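Local coordinates for chitin oligosaccharide binding protein NagB2 (Paenibacillus sp. FPU-7, PDB 7EHU), which probably captures chitin oligosaccharides such as N,N'-diacetylchitobiose and N,N',N''-triacetylchitotriose, as an extracellular solute-binding protein, at residues 112-117 with 334-339; 237-242 with 246-251. All blocks are in the same frame, centred on the assembly; numbering follows the deposited sequence.

Contact 1: 112-117 with 334-339; sequences LPLNDI and AFIKNF
Leu114, Ile117 and Ile336 meet through methyl groups alone, and the flat groups stand back from the junction. On one face of the Phe335 ring rests CB of Phe339, one turn further along helix 326-339, 3.9 Å above the plane and offset toward the rim. Phe339 in turn meets Tyr318 edge-to-face. Across the contact itself Ile336 does the reaching. Its CG1 stands anti to the carbonyl carbon and the chain then runs out extended (chi2 165°), carrying CD1 toward the other segment. CD1 of Ile336 meets CG2 of Ile117, the branch anti to the backbone N, at 4.2 Å, and the two side chains lie roughly perpendicular. A second, looser approach brings CD2 of Leu114 to 4.5 Å from CD1 of Ile336. Leucine and isoleucine suit this place, because the Ile117 and Ile336 CA atoms stand 8.9 Å apart and methyl-bearing arms can span the gap. Phe320 of strand 309-320 touches both Leu114 and Ile336, and Leu123 also packs on Ile336. Polar groups keep to another side of helix 326-339: NZ of Lys337 bonds OD1 of Asn338 at 2.8 Å and forms a salt bridge with Glu60. The chemistry is therefore purely dispersive and hydrophobic: nothing directional fixes the register here, and the two segments bury only 93 Å² against each other.

Contact 2: 237-242 with 246-251; sequences KRLKDL and GYIDPN
Leu242 carries most of this contact, meeting Ile248 near its base and Tyr247 at its tip. CB of Leu242 lies against the end of Ile248, 3.7 Å from CD1 of Ile248, with CG1 of Ile248 just beyond. Beyond CB the chain runs with CG anti to the carbonyl carbon (chi1 -69°), and this takes CD2 to the rim of the Tyr247 ring, 3.9 Å from CD2 of Tyr247 and near the ring plane; the two side chains cross almost perpendicularly. Ile248 is long enough to serve a second partner, as its CD1 also reaches CD1 of Leu239 at 4.0 Å, one turn earlier in the helix. Gly246 leaves helix 230-244 with a positive phi in a Schellman motif, a conformation in which a side chain would press against the preceding carbonyl oxygen. The chain folds back, and O of Leu242 is gripped twice: by N of Tyr247 at 2.9 Å, almost straight ahead of the carbonyl but with a bent N-H (135°), and by N of Ile248 at 3.2 Å, from above its plane but straighter at the hydrogen (161°). Leu242 and Tyr247 are the C3 and C'' residues of the motif, and their apolar contact is the hydrophobic interaction that commonly accompanies a Schellman cap. OD1 of Asp249 accepts from N of Asn251 at 3.0 Å, an Asx turn. Leu177 of helix 170-182 packs on both Leu242 and Tyr247, Leu239 faces helix 197-212 through Ala204 and Leu207, and backbone bonds from Tyr247 and Asp249 to Ile188 tie the loop to strand 188-189.

In the fold
Contacts 1 and 2 lie on opposite sides of the centre of the chain, about 23 and 21 Å from it. Their centres are about 44 Å apart and their nearest atoms about 32 Å, so neither touches the other. In sequence, contact 2 falls within the 216 residues that separate the two segments of contact 1. Contact 1 joins distant parts of the chain beside strand 309-320, whereas contact 2 is local, turning the chain at the end of helix 230-244. The fold belongs to the periplasmic-binding-protein clan, whose members typically bind ligand in the cleft between two lobes, and the glycan pocket, lined by 21 residues between positions 37 and 389, is consistent with that.

Contact 1: 112-117 with 334-339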
loop_
_atom_site.group_PDB
_atom_site.type_symbol
_atom_site.label_atom_id
_atom_site.label_comp_id
_atom_site.label_asym_id
_atom_site.label_seq_id
_atom_site.Cartn_x
_atom_site.Cartn_y
_atom_site.Cartn_z
ATOM N N LEU A 112 -11.718 -15.432 10.855
ATOM C CA LEU A 112 -12.056 -16.793 10.438
ATOM C C LEU A 112 -10.838 -17.468 9.825
ATOM O O LEU A 112 -10.288 -16.937 8.856
ATOM C CB LEU A 112 -13.188 -16.717 9.407
ATOM C CG LEU A 112 -13.843 -18.038 9.000
ATOM C CD1 LEU A 112 -14.699 -18.581 10.137
ATOM C CD2 LEU A 112 -14.676 -17.856 7.741
ATOM N N PRO A 113 -10.398 -18.634 10.318
ATOM C CA PRO A 113 -9.342 -19.364 9.604
ATOM C C PRO A 113 -9.909 -19.942 8.313
ATOM O O PRO A 113 -11.028 -20.464 8.271
ATOM C CB PRO A 113 -8.914 -20.449 10.602
ATOM C CG PRO A 113 -10.086 -20.650 11.463
ATOM C CD PRO A 113 -10.820 -19.328 11.541
ATOM N N LEU A 114 -9.119 -19.844 7.243
ATOM C CA LEU A 114 -9.613 -20.109 5.895
ATOM C C LEU A 114 -9.072 -21.381 5.250
ATOM O O LEU A 114 -9.476 -21.697 4.129
ATOM C CB LEU A 114 -9.292 -18.926 4.980
ATOM C CG LEU A 114 -9.856 -17.584 5.427
ATOM C CD1 LEU A 114 -9.457 -16.481 4.489
ATOM C CD2 LEU A 114 -11.364 -17.647 5.556
ATOM N N ASN A 115 -8.195 -22.131 5.920
ATOM C CA ASN A 115 -7.520 -23.248 5.251
ATOM C C ASN A 115 -8.523 -24.249 4.665
ATOM O O ASN A 115 -8.403 -24.671 3.506
ATOM C CB ASN A 115 -6.565 -23.948 6.226
ATOM C CG ASN A 115 -5.494 -23.015 6.794
ATOM O OD1 ASN A 115 -5.796 -21.963 7.341
ATOM N ND2 ASN A 115 -4.248 -23.430 6.708
ATOM N N ASP A 116 -9.510 -24.674 5.462
ATOM C CA ASP A 116 -10.473 -25.653 4.966
ATOM C C ASP A 116 -11.333 -25.063 3.857
ATOM O O ASP A 116 -11.657 -25.752 2.882
ATOM C CB ASP A 116 -11.345 -26.160 6.117
ATOM C CG ASP A 116 -10.724 -27.334 6.857
ATOM O OD1 ASP A 116 -9.598 -27.758 6.497
ATOM O OD2 ASP A 116 -11.376 -27.850 7.803
ATOM N N ILE A 117 -11.720 -23.795 3.996
ATOM C CA ILE A 117 -12.487 -23.151 2.940
ATOM C C ILE A 117 -11.696 -23.129 1.645
ATOM O O ILE A 117 -12.239 -23.391 0.563
ATOM C CB ILE A 117 -12.911 -21.737 3.371
ATOM C CG1 ILE A 117 -13.995 -21.837 4.433
ATOM C CG2 ILE A 117 -13.370 -20.909 2.160
ATOM C CD1 ILE A 117 -14.113 -20.600 5.293
ATOM N N ALA A 334 -19.466 -18.297 -0.553
ATOM C CA ALA A 334 -19.876 -17.963 -1.914
ATOM C C ALA A 334 -19.214 -16.676 -2.390
ATOM O O ALA A 334 -18.812 -16.569 -3.555
ATOM C CB ALA A 334 -21.404 -17.868 -2.009
ATOM N N PHE A 335 -19.092 -15.693 -1.500
ATOM C CA PHE A 335 -18.407 -14.464 -1.863
ATOM C C PHE A 335 -16.947 -14.747 -2.217
ATOM O O PHE A 335 -16.435 -14.254 -3.231
ATOM C CB PHE A 335 -18.470 -13.446 -0.720
ATOM C CG PHE A 335 -17.597 -12.244 -0.968
ATOM C CD1 PHE A 335 -18.001 -11.249 -1.848
ATOM C CD2 PHE A 335 -16.352 -12.142 -0.388
ATOM C CE1 PHE A 335 -17.198 -10.169 -2.118
ATOM C CE2 PHE A 335 -15.534 -11.048 -0.660
ATOM C CZ PHE A 335 -15.951 -10.072 -1.537
ATOM N N ILE A 336 -16.259 -15.545 -1.393
ATOM C CA ILE A 336 -14.862 -15.879 -1.678
ATOM C C ILE A 336 -14.760 -16.561 -3.041
ATOM O O ILE A 336 -13.906 -16.223 -3.871
ATOM C CB ILE A 336 -14.253 -16.727 -0.544
ATOM C CG1 ILE A 336 -14.155 -15.914 0.753
ATOM C CG2 ILE A 336 -12.888 -17.303 -0.934
ATOM C CD1 ILE A 336 -13.910 -16.750 1.964
ATOM N N LYS A 337 -15.655 -17.520 -3.284
ATOM C CA LYS A 337 -15.678 -18.249 -4.545
ATOM C C LYS A 337 -15.825 -17.314 -5.733
ATOM O O LYS A 337 -15.214 -17.534 -6.794
ATOM C CB LYS A 337 -16.833 -19.251 -4.520
ATOM C CG LYS A 337 -17.028 -20.018 -5.824
ATOM C CD LYS A 337 -18.320 -20.838 -5.866
ATOM C CE LYS A 337 -19.541 -19.974 -5.836
ATOM N NZ LYS A 337 -20.047 -19.653 -7.214
ATOM N N ASN A 338 -16.660 -16.284 -5.586
ATOM C CA ASN A 338 -16.981 -15.413 -6.700
ATOM C C ASN A 338 -16.046 -14.232 -6.836
ATOM O O ASN A 338 -15.931 -13.686 -7.935
ATOM C CB ASN A 338 -18.427 -14.944 -6.589
ATOM C CG ASN A 338 -19.415 -16.071 -6.854
ATOM O OD1 ASN A 338 -19.109 -17.007 -7.594
ATOM N ND2 ASN A 338 -20.605 -15.980 -6.279
ATOM N N PHE A 339 -15.362 -13.833 -5.771
ATOM C CA PHE A 339 -14.420 -12.729 -5.862
ATOM C C PHE A 339 -13.036 -13.193 -6.299
ATOM O O PHE A 339 -12.396 -12.542 -7.136
ATOM C CB PHE A 339 -14.310 -12.010 -4.512
ATOM C CG PHE A 339 -13.528 -10.730 -4.581
ATOM C CD1 PHE A 339 -14.088 -9.596 -5.122
ATOM C CD2 PHE A 339 -12.233 -10.662 -4.110
ATOM C CE1 PHE A 339 -13.371 -8.417 -5.201
ATOM C CE2 PHE A 339 -11.507 -9.480 -4.184
ATOM C CZ PHE A 339 -12.081 -8.355 -4.723
#

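Contact 2: 237-242 with 246-251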
loop_
_atom_site.group_PDB
_atom_site.type_symbol
_atom_site.label_atom_id
_atom_site.label_comp_id
_atom_site.label_asym_id
_atom_site.label_seq_id
_atom_site.Cartn_x
_atom_site.Cartn_y
_atom_site.Cartn_z
ATOM N N LYS A 237 17.294 11.774 7.939
ATOM C CA LYS A 237 18.060 12.945 7.531
ATOM C C LYS A 237 17.884 13.234 6.046
ATOM O O LYS A 237 17.720 14.391 5.650
ATOM C CB LYS A 237 19.540 12.796 7.895
ATOM C CG LYS A 237 19.767 12.869 9.408
ATOM C CD LYS A 237 21.228 12.864 9.841
ATOM C CE LYS A 237 21.998 13.805 8.939
ATOM N NZ LYS A 237 23.405 14.121 9.187
ATOM N N ARG A 238 17.933 12.208 5.208
ATOM C CA ARG A 238 17.731 12.428 3.781
ATOM C C ARG A 238 16.304 12.889 3.472
ATOM O O ARG A 238 16.104 13.738 2.596
ATOM C CB ARG A 238 18.093 11.163 3.005
ATOM C CG ARG A 238 19.591 10.838 2.989
ATOM C CD ARG A 238 19.839 9.438 2.488
ATOM N NE ARG A 238 21.188 8.957 2.767
ATOM C CZ ARG A 238 22.189 8.893 1.910
ATOM N NH1 ARG A 238 22.040 9.246 0.640
ATOM N NH2 ARG A 238 23.340 8.403 2.331
ATOM N N LEU A 239 15.302 12.313 4.143
ATOM C CA LEU A 239 13.925 12.755 3.932
ATOM C C LEU A 239 13.796 14.238 4.238
ATOM O O LEU A 239 13.221 15.004 3.459
ATOM C CB LEU A 239 12.979 11.967 4.835
ATOM C CG LEU A 239 11.486 12.289 4.739
ATOM C CD1 LEU A 239 10.902 11.987 3.364
ATOM C CD2 LEU A 239 10.734 11.531 5.815
ATOM N N LYS A 240 14.335 14.659 5.383
ATOM C CA LYS A 240 14.320 16.069 5.741
ATOM C C LYS A 240 15.055 16.911 4.705
ATOM O O LYS A 240 14.572 17.981 4.318
ATOM C CB LYS A 240 14.924 16.223 7.140
ATOM C CG LYS A 240 14.947 17.626 7.710
ATOM C CD LYS A 240 13.577 18.278 7.714
ATOM C CE LYS A 240 13.615 19.659 8.354
ATOM N NZ LYS A 240 12.267 20.276 8.347
ATOM N N ASP A 241 16.195 16.425 4.200
ATOM C CA ASP A 241 16.945 17.204 3.218
ATOM C C ASP A 241 16.156 17.380 1.922
ATOM O O ASP A 241 16.231 18.437 1.293
ATOM C CB ASP A 241 18.322 16.581 2.944
ATOM C CG ASP A 241 19.288 17.567 2.280
ATOM O OD1 ASP A 241 19.626 18.599 2.918
ATOM O OD2 ASP A 241 19.707 17.323 1.125
ATOM N N LEU A 242 15.366 16.383 1.524
ATOM C CA LEU A 242 14.548 16.541 0.327
ATOM C C LEU A 242 13.549 17.680 0.490
ATOM O O LEU A 242 13.243 18.391 -0.473
ATOM C CB LEU A 242 13.778 15.254 0.052
ATOM C CG LEU A 242 14.569 14.030 -0.402
ATOM C CD1 LEU A 242 13.647 12.833 -0.488
ATOM C CD2 LEU A 242 15.260 14.265 -1.735
ATOM N N GLY A 246 13.524 21.939 -1.191
ATOM C CA GLY A 246 12.408 22.206 -2.079
ATOM C C GLY A 246 12.135 21.110 -3.086
ATOM O O GLY A 246 11.424 21.333 -4.073
ATOM N N TYR A 247 12.664 19.912 -2.862
ATOM C CA TYR A 247 12.430 18.814 -3.790
ATOM C C TYR A 247 11.057 18.185 -3.560
ATOM O O TYR A 247 10.346 17.886 -4.516
ATOM C CB TYR A 247 13.569 17.799 -3.689
ATOM C CG TYR A 247 14.969 18.317 -4.025
ATOM C CD1 TYR A 247 15.164 19.393 -4.893
ATOM C CD2 TYR A 247 16.098 17.693 -3.506
ATOM C CE1 TYR A 247 16.436 19.829 -5.223
ATOM C CE2 TYR A 247 17.374 18.129 -3.823
ATOM C CZ TYR A 247 17.529 19.205 -4.679
ATOM O OH TYR A 247 18.772 19.663 -5.049
ATOM N N ILE A 248 10.653 17.999 -2.304
ATOM C CA ILE A 248 9.274 17.645 -1.982
ATOM C C ILE A 248 8.424 18.910 -2.062
ATOM O O ILE A 248 8.839 19.975 -1.598
ATOM C CB ILE A 248 9.197 16.990 -0.589
ATOM C CG1 ILE A 248 9.857 15.610 -0.605
ATOM C CG2 ILE A 248 7.751 16.870 -0.118
ATOM C CD1 ILE A 248 10.150 15.018 0.794
ATOM N N ASP A 249 7.247 18.813 -2.700
ATOM C CA ASP A 249 6.290 19.914 -2.844
ATOM C C ASP A 249 6.175 20.675 -1.525
ATOM O O ASP A 249 5.842 20.078 -0.502
ATOM C CB ASP A 249 4.923 19.331 -3.214
ATOM C CG ASP A 249 3.887 20.385 -3.551
ATOM O OD1 ASP A 249 4.066 21.567 -3.211
ATOM O OD2 ASP A 249 2.869 20.004 -4.174
ATOM N N PRO A 250 6.445 21.988 -1.501
ATOM C CA PRO A 250 6.341 22.730 -0.232
ATOM C C PRO A 250 4.974 22.679 0.387
ATOM O O PRO A 250 4.855 22.980 1.578
ATOM C CB PRO A 250 6.698 24.178 -0.613
ATOM C CG PRO A 250 6.470 24.263 -2.076
ATOM C CD PRO A 250 6.851 22.880 -2.603
ATOM N N ASN A 251 3.921 22.351 -0.359
ATOM C CA ASN A 251 2.609 22.269 0.261
ATOM C C ASN A 251 2.214 20.850 0.624
ATOM O O ASN A 251 1.023 20.580 0.804
ATOM C CB ASN A 251 1.541 22.916 -0.602
ATOM C CG ASN A 251 0.343 23.389 0.213
ATOM O OD1 ASN A 251 0.434 23.648 1.417
ATOM N ND2 ASN A 251 -0.788 23.526 -0.461
#